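Local coordinates for NikO protein (Streptomyces tendae, PDB 4FQD), which acts as an enolpyruvyl transferase essential in nikkomycin biosynthesis and belongs to the MurA branch of the EPSP synthase family, whose members draw the enolpyruvyl group from phosphoenolpyruvate, at residues S90-A95 with P113-R118; N119-L124 with D164-R169; A44-A49 with E251-P256; I59-V64 with G103-S108; G194-A199 with P219-M224. The protein carries 4 engineered substitutions. All coordinates share one frame; numbering follows the deposited sequence.

Contact 1. Residues S90-A95 with P113-R118; sequences SAWDRA and PALVSR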
# COMPACT_ATOMS: atom_id res chain seq x y z
N SER A 90 5.52 43.71 12.23
CA SER A 90 5.32 44.65 13.33
C SER A 90 4.31 45.74 12.98
O SER A 90 3.39 46.01 13.75
CB SER A 90 6.65 45.29 13.73
OG SER A 90 7.60 44.30 14.10
N ALA A 91 4.49 46.35 11.81
CA ALA A 91 3.64 47.46 11.40
C ALA A 91 2.45 47.01 10.55
O ALA A 91 1.89 47.80 9.79
CB ALA A 91 4.46 48.50 10.65
N TRP A 92 2.09 45.74 10.68
CA TRP A 92 0.95 45.18 9.95
C TRP A 92 -0.34 45.85 10.43
O TRP A 92 -0.75 45.66 11.58
CB TRP A 92 0.87 43.67 10.18
CG TRP A 92 0.04 42.94 9.17
CD1 TRP A 92 -1.28 43.14 8.89
CD2 TRP A 92 0.48 41.88 8.31
NE1 TRP A 92 -1.69 42.27 7.91
CE2 TRP A 92 -0.63 41.48 7.54
CE3 TRP A 92 1.70 41.22 8.12
CZ2 TRP A 92 -0.56 40.46 6.59
CZ3 TRP A 92 1.77 40.21 7.18
CH2 TRP A 92 0.65 39.84 6.42
N ASP A 93 -0.97 46.63 9.56
CA ASP A 93 -2.20 47.33 9.93
C ASP A 93 -3.45 46.56 9.51
O ASP A 93 -3.38 45.37 9.21
CB ASP A 93 -2.21 48.75 9.36
CG ASP A 93 -2.11 48.79 7.85
OD1 ASP A 93 -2.86 48.05 7.17
OD2 ASP A 93 -1.29 49.57 7.33
N ARG A 94 -4.58 47.25 9.48
CA ARG A 94 -5.85 46.61 9.13
C ARG A 94 -6.56 47.29 7.97
O ARG A 94 -6.94 48.45 8.04
CB ARG A 94 -6.76 46.53 10.36
CG ARG A 94 -6.93 47.84 11.10
CD ARG A 94 -7.49 47.61 12.49
NE ARG A 94 -6.54 46.88 13.34
CZ ARG A 94 -6.83 46.39 14.54
NH1 ARG A 94 -8.05 46.54 15.04
NH2 ARG A 94 -5.91 45.75 15.24
N ALA A 95 -6.73 46.53 6.88
CA ALA A 95 -7.41 47.01 5.69
C ALA A 95 -7.77 45.83 4.80
O ALA A 95 -7.61 44.68 5.18
CB ALA A 95 -6.54 48.00 4.94
N PRO A 113 -4.73 32.93 10.48
CA PRO A 113 -4.59 33.04 11.94
C PRO A 113 -3.99 34.37 12.37
O PRO A 113 -4.38 34.90 13.41
CB PRO A 113 -3.63 31.90 12.28
CG PRO A 113 -3.86 30.89 11.22
CD PRO A 113 -4.10 31.69 9.97
N ALA A 114 -3.06 34.90 11.59
CA ALA A 114 -2.45 36.19 11.89
C ALA A 114 -3.45 37.32 11.72
O ALA A 114 -3.51 38.24 12.55
CB ALA A 114 -1.23 36.41 11.01
N LEU A 115 -4.23 37.26 10.65
CA LEU A 115 -5.21 38.30 10.34
C LEU A 115 -6.33 38.35 11.38
O LEU A 115 -6.67 39.42 11.88
CB LEU A 115 -5.80 38.07 8.95
CG LEU A 115 -4.84 38.15 7.76
CD1 LEU A 115 -5.54 37.73 6.48
CD2 LEU A 115 -4.27 39.55 7.63
N VAL A 116 -6.90 37.20 11.69
CA VAL A 116 -8.04 37.13 12.59
C VAL A 116 -7.66 37.46 14.03
O VAL A 116 -8.49 37.88 14.83
CB VAL A 116 -8.74 35.75 12.53
CG1 VAL A 116 -8.00 34.73 13.38
CG2 VAL A 116 -10.19 35.86 12.98
N SER A 117 -6.38 37.30 14.36
CA SER A 117 -5.90 37.53 15.72
C SER A 117 -5.44 38.97 15.90
O SER A 117 -5.40 39.48 17.02
CB SER A 117 -4.77 36.56 16.06
OG SER A 117 -4.23 36.84 17.33
N ARG A 118 -5.08 39.61 14.80
CA ARG A 118 -4.56 40.97 14.84
C ARG A 118 -5.65 42.01 14.62
O ARG A 118 -5.62 43.09 15.22
CB ARG A 118 -3.46 41.15 13.79
CG ARG A 118 -2.42 42.18 14.16
CD ARG A 118 -1.37 42.33 13.07
NE ARG A 118 -0.09 42.77 13.62
CZ ARG A 118 0.98 41.99 13.75
NH1 ARG A 118 2.10 42.47 14.27
NH2 ARG A 118 0.93 40.73 13.35
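R118, at the end of helix 112-118, lays its long side chain across W92 of the loop that follows strand 84-88. Its CB points at that loop, and CG stands anti to the backbone N (chi1 -152°), from where the chain runs extended as far as NE. The first atom to touch is CD, 3.7 Å from W92 O and also close to W92 CB. NE follows at 3.6 Å from W92 O, near enough for packing but not a hydrogen bond. At CZ the guanidinium is covered on one face by W92 CB, which sits off-centre toward the rim, so the methylene rather than the indole takes the cover. NH1 passes S90 O at 3.8 Å and is bonded to A47 O. Next to this, L115 CD2 comes within 3.8 Å of W92 NE1 and 4.0 Å of W92 CZ2, a leucine methyl packed obliquely against the indole; F69 meets that ring edge-to-face. Nearer the solvent, R94 NH2 lies 2.7 Å from R118 O, but the angle is too poor for a hydrogen bond. Arginine suits the site because its methylenes can pack beside a tryptophan while its head reaches a backbone carbonyl. Carbonyl oxygens around the guanidinium, and the helix C-terminus close to R94, would probably favour both positive charges, and with R94 NH2 and R118 NE 6.7 Å apart the two probably repel each other little.

Contact 2. Residues N119-L124 with D164-R169; sequences NGVARL and DLTAQR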
# COMPACT_ATOMS: atom_id res chain seq x y z
N ASN A 119 -6.61 41.68 13.77
CA ASN A 119 -7.66 42.63 13.41
C ASN A 119 -9.04 42.21 13.89
O ASN A 119 -9.97 43.02 13.91
CB ASN A 119 -7.67 42.85 11.89
CG ASN A 119 -6.32 43.24 11.34
OD1 ASN A 119 -5.48 43.79 12.06
ND2 ASN A 119 -6.09 42.96 10.07
N GLY A 120 -9.18 40.95 14.27
CA GLY A 120 -10.46 40.42 14.71
C GLY A 120 -11.32 39.99 13.54
O GLY A 120 -12.29 39.25 13.71
N VAL A 121 -10.96 40.45 12.35
CA VAL A 121 -11.69 40.11 11.13
C VAL A 121 -10.74 39.71 10.01
O VAL A 121 -9.58 40.13 9.99
CB VAL A 121 -12.57 41.28 10.65
CG1 VAL A 121 -13.82 41.39 11.50
CG2 VAL A 121 -11.78 42.58 10.67
N ALA A 122 -11.24 38.90 9.09
CA ALA A 122 -10.46 38.45 7.94
C ALA A 122 -11.39 37.94 6.84
O ALA A 122 -12.34 37.21 7.12
CB ALA A 122 -9.47 37.37 8.35
N ARG A 123 -11.11 38.32 5.60
CA ARG A 123 -11.91 37.88 4.47
C ARG A 123 -11.18 36.81 3.67
O ARG A 123 -10.03 36.99 3.28
CB ARG A 123 -12.28 39.06 3.57
CG ARG A 123 -13.28 38.71 2.48
CD ARG A 123 -13.68 39.94 1.68
NE ARG A 123 -14.86 39.69 0.85
CZ ARG A 123 -16.10 39.97 1.23
NH1 ARG A 123 -16.34 40.52 2.41
NH2 ARG A 123 -17.11 39.71 0.41
N LEU A 124 -11.86 35.69 3.44
CA LEU A 124 -11.28 34.60 2.66
C LEU A 124 -11.83 34.61 1.24
O LEU A 124 -12.87 34.01 0.96
CB LEU A 124 -11.55 33.26 3.34
CG LEU A 124 -10.87 32.05 2.70
CD1 LEU A 124 -9.39 32.34 2.49
CD2 LEU A 124 -11.06 30.81 3.56
N ASP A 164 -16.16 35.56 5.37
CA ASP A 164 -15.74 36.59 6.32
C ASP A 164 -15.53 35.98 7.70
O ASP A 164 -16.45 35.41 8.28
CB ASP A 164 -16.77 37.71 6.39
CG ASP A 164 -16.82 38.54 5.12
OD1 ASP A 164 -15.76 38.75 4.51
OD2 ASP A 164 -17.92 38.99 4.74
N LEU A 165 -14.31 36.11 8.23
CA LEU A 165 -14.00 35.56 9.54
C LEU A 165 -14.11 36.64 10.62
O LEU A 165 -13.70 37.78 10.41
CB LEU A 165 -12.60 34.94 9.55
CG LEU A 165 -12.26 33.90 8.48
CD1 LEU A 165 -10.99 33.16 8.84
CD2 LEU A 165 -13.41 32.93 8.27
N THR A 166 -14.67 36.26 11.76
CA THR A 166 -14.80 37.18 12.90
C THR A 166 -14.45 36.48 14.20
O THR A 166 -14.76 35.30 14.40
CB THR A 166 -16.22 37.76 13.01
OG1 THR A 166 -17.19 36.71 12.85
CG2 THR A 166 -16.46 38.81 11.93
N ALA A 167 -13.79 37.21 15.10
CA ALA A 167 -13.40 36.66 16.39
C ALA A 167 -13.13 37.76 17.41
O ALA A 167 -12.09 38.41 17.38
CB ALA A 167 -12.17 35.78 16.24
N GLN A 168 -14.08 37.97 18.32
CA GLN A 168 -13.91 38.94 19.39
C GLN A 168 -12.85 38.48 20.38
O GLN A 168 -12.05 39.28 20.86
CB GLN A 168 -15.24 39.19 20.12
CG GLN A 168 -16.00 40.40 19.61
CD GLN A 168 -15.17 41.67 19.69
OE1 GLN A 168 -14.66 42.15 18.68
NE2 GLN A 168 -15.04 42.22 20.89
N ARG A 169 -12.86 37.19 20.69
CA ARG A 169 -11.86 36.61 21.57
C ARG A 169 -11.57 35.16 21.17
O ARG A 169 -12.48 34.40 20.83
CB ARG A 169 -12.31 36.67 23.03
CG ARG A 169 -13.57 35.89 23.33
CD ARG A 169 -13.77 35.69 24.82
NE ARG A 169 -14.90 34.80 25.10
CZ ARG A 169 -14.86 33.81 25.98
NH1 ARG A 169 -13.76 33.57 26.68
NH2 ARG A 169 -15.94 33.06 26.17
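A122 and L165 face each other as the hydrogen-bonded pair of a short antiparallel ladder, flanked by the non-hydrogen-bonded pairs V121 with T166 and R123 with D164. The backbone bonds are A122 N to L165 O (3.0 Å), its return L165 N to A122 O, and, beyond the strand ends, A167 N to G120 O (2.9 Å). A CA-H...O contact adds to them, V121 CA to L165 O at 3.2 Å. G120 has just left helix 112-118 with a positive phi of 84°, a turn natural to glycine. The charged contact is a salt bridge between R123 NH1 and D164 OD1 (2.8 Å). These side chains run side by side, with guanidinium and carboxylate planes 57° apart; D164 OD2 has a second, long and weak partner in R156. Apolar contacts are small: V121 CG1 meets T166 CG2 at 3.7 Å on the face shared with R123, and A122 CB meets L165 CB at 4.1 Å on the other. That second face is the buried one, where L165 rests on L145 and M148 of helix 142-149 and A122 on helix 112-118. Strand 163-166 is the middle of three, with 154-157 along its far edge.

Contact 3. Residues A44-A49 with E251-P256; sequences AATASA and ESLHRP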
# COMPACT_ATOMS: atom_id res chain seq x y z
N ALA A 44 5.62 34.16 11.05
CA ALA A 44 6.18 35.50 11.14
C ALA A 44 5.08 36.56 11.07
O ALA A 44 5.20 37.63 11.66
CB ALA A 44 7.19 35.73 10.03
N ALA A 45 4.00 36.24 10.36
CA ALA A 45 2.89 37.17 10.18
C ALA A 45 2.14 37.43 11.49
O ALA A 45 1.43 38.42 11.61
CB ALA A 45 1.94 36.65 9.12
N THR A 46 2.31 36.53 12.45
CA THR A 46 1.64 36.65 13.74
C THR A 46 2.49 37.44 14.73
O THR A 46 2.00 37.88 15.77
CB THR A 46 1.35 35.27 14.35
OG1 THR A 46 2.58 34.69 14.81
CG2 THR A 46 0.71 34.35 13.33
N ALA A 47 3.77 37.61 14.40
CA ALA A 47 4.73 38.18 15.34
C ALA A 47 4.96 39.67 15.17
O ALA A 47 4.47 40.29 14.22
CB ALA A 47 6.05 37.43 15.25
N SER A 48 5.72 40.25 16.10
CA SER A 48 6.09 41.66 16.04
C SER A 48 7.61 41.77 15.98
O SER A 48 8.19 42.73 16.48
CB SER A 48 5.57 42.40 17.27
OG SER A 48 4.18 42.17 17.45
N ALA A 49 8.24 40.78 15.37
CA ALA A 49 9.70 40.73 15.29
C ALA A 49 10.15 40.35 13.88
O ALA A 49 9.46 39.62 13.18
CB ALA A 49 10.24 39.74 16.30
N GLU A 251 1.26 38.99 21.54
CA GLU A 251 2.17 39.89 22.26
C GLU A 251 3.38 39.16 22.82
O GLU A 251 4.35 39.78 23.24
CB GLU A 251 1.43 40.63 23.38
CG GLU A 251 0.82 39.73 24.45
CD GLU A 251 -0.59 39.27 24.11
OE1 GLU A 251 -1.01 39.44 22.95
OE2 GLU A 251 -1.27 38.74 25.01
N SER A 252 3.32 37.83 22.82
CA SER A 252 4.43 37.02 23.33
C SER A 252 5.42 36.67 22.22
O SER A 252 6.50 36.14 22.49
CB SER A 252 3.90 35.73 23.97
OG SER A 252 3.19 34.95 23.02
N LEU A 253 5.05 36.98 20.98
CA LEU A 253 5.89 36.68 19.83
C LEU A 253 6.61 37.94 19.36
O LEU A 253 6.20 38.58 18.39
CB LEU A 253 5.04 36.10 18.70
CG LEU A 253 4.11 34.95 19.12
CD1 LEU A 253 3.20 34.54 17.98
CD2 LEU A 253 4.92 33.77 19.62
N HIS A 254 7.70 38.29 20.04
CA HIS A 254 8.40 39.54 19.78
C HIS A 254 9.91 39.36 19.72
O HIS A 254 10.66 40.34 19.80
CB HIS A 254 8.05 40.58 20.84
CG HIS A 254 8.39 40.14 22.24
ND1 HIS A 254 7.44 39.66 23.12
CD2 HIS A 254 9.56 40.12 22.90
CE1 HIS A 254 8.02 39.36 24.26
NE2 HIS A 254 9.31 39.63 24.16
N ARG A 255 10.36 38.12 19.59
CA ARG A 255 11.79 37.83 19.53
C ARG A 255 12.26 37.59 18.09
O ARG A 255 11.68 36.76 17.39
CB ARG A 255 12.14 36.64 20.41
CG ARG A 255 12.05 36.92 21.90
CD ARG A 255 11.81 35.65 22.69
NE ARG A 255 12.77 34.60 22.34
CZ ARG A 255 12.72 33.36 22.82
NH1 ARG A 255 13.62 32.47 22.45
NH2 ARG A 255 11.76 33.01 23.66
N PRO A 256 13.30 38.32 17.66
CA PRO A 256 13.89 38.19 16.32
C PRO A 256 14.38 36.78 16.05
O PRO A 256 14.93 36.13 16.94
CB PRO A 256 15.07 39.16 16.37
CG PRO A 256 14.71 40.15 17.42
CD PRO A 256 13.96 39.37 18.45
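L253 meets T46, A47 and S48 of the loop 44-49, offering both a backbone carbonyl and an aliphatic side chain. The one hydrogen bond across the contact runs from S48 N to L253 O at 2.9 Å; it is nearly straight at hydrogen (166°) and arrives almost in line with the carbonyl. Each loop also has a bond of its own. A47 N returns to A44 O at 3.1 Å, closing a type I turn as the chain leaves helix 34-44, while H254 ND1 donates in its ring plane to E251 O at 3.1 Å and so fixes the imidazole against its own loop. The remaining contacts are van der Waals. A47 CB packs on L253 CB at 3.8 Å. T46 OG1 takes the position between its backbone N and carbonyl carbon (chi1 73°), where it bonds to A43 O and rests beside L253 CD1. Further on, A49 CB points at the other chain segment and lies on its backbone, 3.5 Å from R255 C and 4.3 Å from P256 CD. Small alanines suit these places, since the two backbones pass only 4.8 Å apart between the CA atoms of A49 and H254. L231 of helix 219-231 covers both A47 and L253. The two loops lead straight into strands 50-54 and 257-260, which pair in parallel, so the contact brings the chain, arriving from strand 242-248 of another sheet, alongside its new neighbour, as in the inverse alpha/beta barrel of enolpyruvyl transferases.

Contact 4. Residues I59-V64 with G103-S108; sequences IVETAV and GRIHGS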
# COMPACT_ATOMS: atom_id res chain seq x y z
N ILE A 59 11.02 31.56 -5.85
CA ILE A 59 9.86 31.07 -6.58
C ILE A 59 8.69 32.04 -6.48
O ILE A 59 8.82 33.14 -5.94
CB ILE A 59 9.43 29.68 -6.06
CG1 ILE A 59 9.19 29.73 -4.55
CG2 ILE A 59 10.48 28.64 -6.40
CD1 ILE A 59 8.79 28.40 -3.96
N VAL A 60 7.54 31.62 -6.99
CA VAL A 60 6.34 32.46 -7.01
C VAL A 60 5.88 32.81 -5.60
O VAL A 60 5.54 33.96 -5.33
CB VAL A 60 5.19 31.77 -7.77
CG1 VAL A 60 3.93 32.63 -7.73
CG2 VAL A 60 5.60 31.48 -9.21
N GLU A 61 5.87 31.82 -4.72
CA GLU A 61 5.43 32.00 -3.34
C GLU A 61 6.19 33.13 -2.63
O GLU A 61 5.59 33.95 -1.95
CB GLU A 61 5.59 30.70 -2.55
CG GLU A 61 4.71 29.55 -3.03
CD GLU A 61 3.29 29.65 -2.51
OE1 GLU A 61 3.08 30.33 -1.48
OE2 GLU A 61 2.38 29.05 -3.12
N THR A 62 7.51 33.15 -2.81
CA THR A 62 8.35 34.16 -2.18
C THR A 62 7.97 35.57 -2.62
O THR A 62 7.88 36.48 -1.80
CB THR A 62 9.84 33.93 -2.49
OG1 THR A 62 10.19 32.57 -2.21
CG2 THR A 62 10.71 34.86 -1.67
N ALA A 63 7.75 35.73 -3.92
CA ALA A 63 7.41 37.04 -4.48
C ALA A 63 6.06 37.53 -3.99
O ALA A 63 5.92 38.67 -3.56
CB ALA A 63 7.44 36.98 -6.00
N VAL A 64 5.06 36.65 -4.05
CA VAL A 64 3.70 37.02 -3.66
C VAL A 64 3.60 37.31 -2.16
O VAL A 64 3.01 38.32 -1.76
CB VAL A 64 2.68 35.93 -4.04
CG1 VAL A 64 1.28 36.34 -3.63
CG2 VAL A 64 2.74 35.65 -5.53
N GLY A 103 -5.00 35.40 -3.89
CA GLY A 103 -5.39 34.17 -4.57
C GLY A 103 -4.34 33.63 -5.52
O GLY A 103 -4.52 32.56 -6.11
N ARG A 104 -3.24 34.36 -5.68
CA ARG A 104 -2.15 33.93 -6.56
C ARG A 104 -1.44 32.69 -6.02
O ARG A 104 -0.93 31.88 -6.79
CB ARG A 104 -1.14 35.06 -6.76
CG ARG A 104 -1.64 36.20 -7.63
CD ARG A 104 -0.66 37.37 -7.64
NE ARG A 104 0.58 37.04 -8.35
CZ ARG A 104 0.80 37.30 -9.63
NH1 ARG A 104 -0.14 37.90 -10.35
NH2 ARG A 104 1.95 36.97 -10.19
N ILE A 105 -1.41 32.55 -4.70
CA ILE A 105 -0.74 31.42 -4.07
C ILE A 105 -1.63 30.70 -3.06
O ILE A 105 -2.64 31.24 -2.61
CB ILE A 105 0.56 31.85 -3.37
CG1 ILE A 105 0.27 32.94 -2.33
CG2 ILE A 105 1.59 32.34 -4.38
CD1 ILE A 105 1.48 33.35 -1.52
N HIS A 106 -1.24 29.48 -2.72
CA HIS A 106 -1.97 28.68 -1.75
C HIS A 106 -1.52 28.99 -0.33
O HIS A 106 -2.28 28.84 0.63
CB HIS A 106 -1.77 27.19 -2.05
CG HIS A 106 -2.39 26.28 -1.04
ND1 HIS A 106 -1.67 25.69 -0.02
CD2 HIS A 106 -3.66 25.84 -0.89
CE1 HIS A 106 -2.47 24.94 0.71
NE2 HIS A 106 -3.69 25.01 0.20
N GLY A 107 -0.28 29.46 -0.20
CA GLY A 107 0.31 29.72 1.10
C GLY A 107 -0.31 30.88 1.85
O GLY A 107 -0.09 31.05 3.05
N SER A 108 -1.10 31.69 1.15
CA SER A 108 -1.75 32.84 1.77
C SER A 108 -2.84 32.41 2.74
O SER A 108 -3.26 33.18 3.61
CB SER A 108 -2.34 33.76 0.69
OG SER A 108 -3.33 33.08 -0.06
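I105 pushes its branched side chain into a shallow groove on helix 60-71 formed by V60, E61 and V64. V64 meets it tip to tip, with V64 CG1 3.7 Å from I105 CD1. V60 slides past in the opposite direction and brings its CG1 to 4.1 Å from I105 CG2. E61 bends at chi2 (-81°), which folds its carboxylate back over the isoleucine: OE2 lies 3.3 Å from I105 CB and OE1 3.4 Å from I105 CD1. The same OE1 comes to 3.7 Å from G107 N, too long for a hydrogen bond, a closeness that suits glycine with its bare CA. On the outer side V64 CG2 touches R104 NE at 3.8 Å, in the guanidinium plane and at its edge, the arginine itself being exposed to solvent. In the next shell E61 rests on K34 and V38 of helix 34-44, I105 also packs on L65, and V60 is covered by A435 and R436. Valine and isoleucine suit the place, their branches near the backbone giving short, broad apolar surfaces. H106, beside this packed isoleucine, has its side chain about 3 Å from a bound sulfate; the ion is probably from the crystallisation liquor, yet its position is consistent with an anion pocket such as the interdomain cleft of this family provides.

Contact 5. Residues G194-A199 with P219-M224; sequences GAVKTA and PDVTDM. With SO4 (sulfate ion), chain C.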
# COMPACT_ATOMS: atom_id res chain seq x y z
N GLY A 194 -2.72 20.69 6.66
CA GLY A 194 -3.22 22.05 6.75
C GLY A 194 -3.88 22.36 8.08
O GLY A 194 -3.74 23.46 8.61
N ALA A 195 -4.61 21.38 8.61
CA ALA A 195 -5.30 21.55 9.89
C ALA A 195 -4.31 21.70 11.04
O ALA A 195 -4.54 22.46 11.98
CB ALA A 195 -6.24 20.39 10.14
N VAL A 196 -3.20 20.96 10.96
CA VAL A 196 -2.18 21.01 12.00
C VAL A 196 -1.47 22.36 12.00
O VAL A 196 -1.25 22.95 13.06
CB VAL A 196 -1.13 19.89 11.81
CG1 VAL A 196 -0.01 20.03 12.83
CG2 VAL A 196 -1.79 18.53 11.91
N LYS A 197 -1.13 22.85 10.81
CA LYS A 197 -0.49 24.15 10.67
C LYS A 197 -1.36 25.26 11.23
O LYS A 197 -0.89 26.12 11.98
CB LYS A 197 -0.18 24.43 9.20
CG LYS A 197 0.77 23.43 8.56
CD LYS A 197 0.90 23.66 7.07
CE LYS A 197 1.77 22.60 6.42
NZ LYS A 197 1.97 22.86 4.97
N THR A 198 -2.64 25.22 10.88
CA THR A 198 -3.60 26.23 11.34
C THR A 198 -3.77 26.18 12.86
O THR A 198 -3.72 27.21 13.52
CB THR A 198 -4.97 26.04 10.67
OG1 THR A 198 -4.83 26.15 9.25
CG2 THR A 198 -5.95 27.10 11.15
N ALA A 199 -3.98 24.98 13.39
CA ALA A 199 -4.18 24.80 14.82
C ALA A 199 -2.98 25.27 15.64
O ALA A 199 -3.15 25.87 16.70
CB ALA A 199 -4.48 23.34 15.13
N PRO A 219 8.87 18.12 8.21
CA PRO A 219 9.50 19.42 8.47
C PRO A 219 8.60 20.59 8.12
O PRO A 219 8.79 21.70 8.63
CB PRO A 219 10.71 19.40 7.54
CG PRO A 219 11.07 17.98 7.42
CD PRO A 219 9.76 17.22 7.45
N ASP A 220 7.63 20.33 7.24
CA ASP A 220 6.57 21.26 6.91
C ASP A 220 6.00 21.90 8.17
O ASP A 220 5.85 23.12 8.25
CB ASP A 220 5.46 20.49 6.18
CG ASP A 220 4.75 21.32 5.15
OD1 ASP A 220 4.77 22.56 5.27
OD2 ASP A 220 4.15 20.74 4.23
N VAL A 221 5.69 21.05 9.15
CA VAL A 221 5.14 21.50 10.43
C VAL A 221 6.24 21.64 11.47
O VAL A 221 6.24 22.59 12.26
CB VAL A 221 4.07 20.50 10.93
CG1 VAL A 221 3.73 20.75 12.39
CG2 VAL A 221 2.82 20.59 10.07
N THR A 222 7.18 20.70 11.47
CA THR A 222 8.27 20.66 12.43
C THR A 222 9.07 21.97 12.49
O THR A 222 9.36 22.48 13.57
CB THR A 222 9.23 19.48 12.15
OG1 THR A 222 8.66 18.27 12.67
CG2 THR A 222 10.59 19.71 12.81
N ASP A 223 9.41 22.51 11.32
CA ASP A 223 10.19 23.74 11.26
C ASP A 223 9.41 24.96 11.74
O ASP A 223 9.99 25.89 12.29
CB ASP A 223 10.73 23.97 9.85
CG ASP A 223 11.81 22.98 9.47
OD1 ASP A 223 12.39 22.35 10.38
OD2 ASP A 223 12.09 22.83 8.26
N MET A 224 8.09 24.95 11.54
CA MET A 224 7.26 26.06 12.01
C MET A 224 7.22 26.08 13.54
O MET A 224 7.16 27.15 14.15
CB MET A 224 5.84 25.96 11.45
CG MET A 224 4.99 27.19 11.76
SD MET A 224 3.31 27.11 11.11
CE MET A 224 2.61 25.80 12.10
S SO4 C . -0.83 21.68 2.63
O1 SO4 C . -0.70 21.88 4.08
O2 SO4 C . -0.45 22.92 1.94
O3 SO4 C . 0.06 20.60 2.21
O4 SO4 C . -2.21 21.34 2.31
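K197 and D220 join two helices, 192-204 and 219-231, that run side by side in the inverse alpha/beta barrel, their short segments only 8° from parallel and 10.2 Å apart between axes. K197 takes CG away from its carbonyl carbon (chi1 -61°) and then stays fully extended, so that its amine travels back along the helices to their N-terminal ends. There NZ forms a salt bridge with D220 OD1 at 2.8 Å, weak as a hydrogen bond, and donates to O1 of a sulfate at 3.0 Å. Lysine suits this spot: it has the length to climb past V221 and the charge to meet two anions. The same sulfate is bonded by S193 OG, and its O1 lies 3.5 Å from G194 N; positive polarity at the start of helix 192-204 probably helps to hold it. Further along the helices the contact is apolar. V196 CG1 meets V221 CG1 at 3.8 Å, the two valines crossing at about a right angle, and V221 CG2 lies 3.8 Å from K197 CG. M224 bends at chi3 (68°), which carries its CE to 3.5 Å from K197 O. Beside it T39 of helix 34-44 touches both K197 and M224. Near-parallel helices with N-terminal ends toward the interdomain cleft are characteristic of this family's inverse alpha/beta barrels; the sulfate, although probably from crystallisation, is consistent with an anion site there.

Contacts 1, 2 and 3 form a continuous outer region of one domain, whereas contacts 4 and 5 lie nearer the chain's middle, their centres 12 Å from it. Contact 1 is the bridge of the outer group: its centre is 10 Å from that of contact 2, where L115 CB packs on A122 CB at 3.8 Å, and 12 Å from that of contact 3, where S90 OG, bonded mainly to D88, makes a weak hydrogen bond to S48 O at 2.9 Å. Contacts 4 and 5 do not touch, their centres being 17 Å apart, but each approaches a bound sulfate, through H106 in one and K197 in the other. Along the chain, contact 3 closes a loop that encloses all four others.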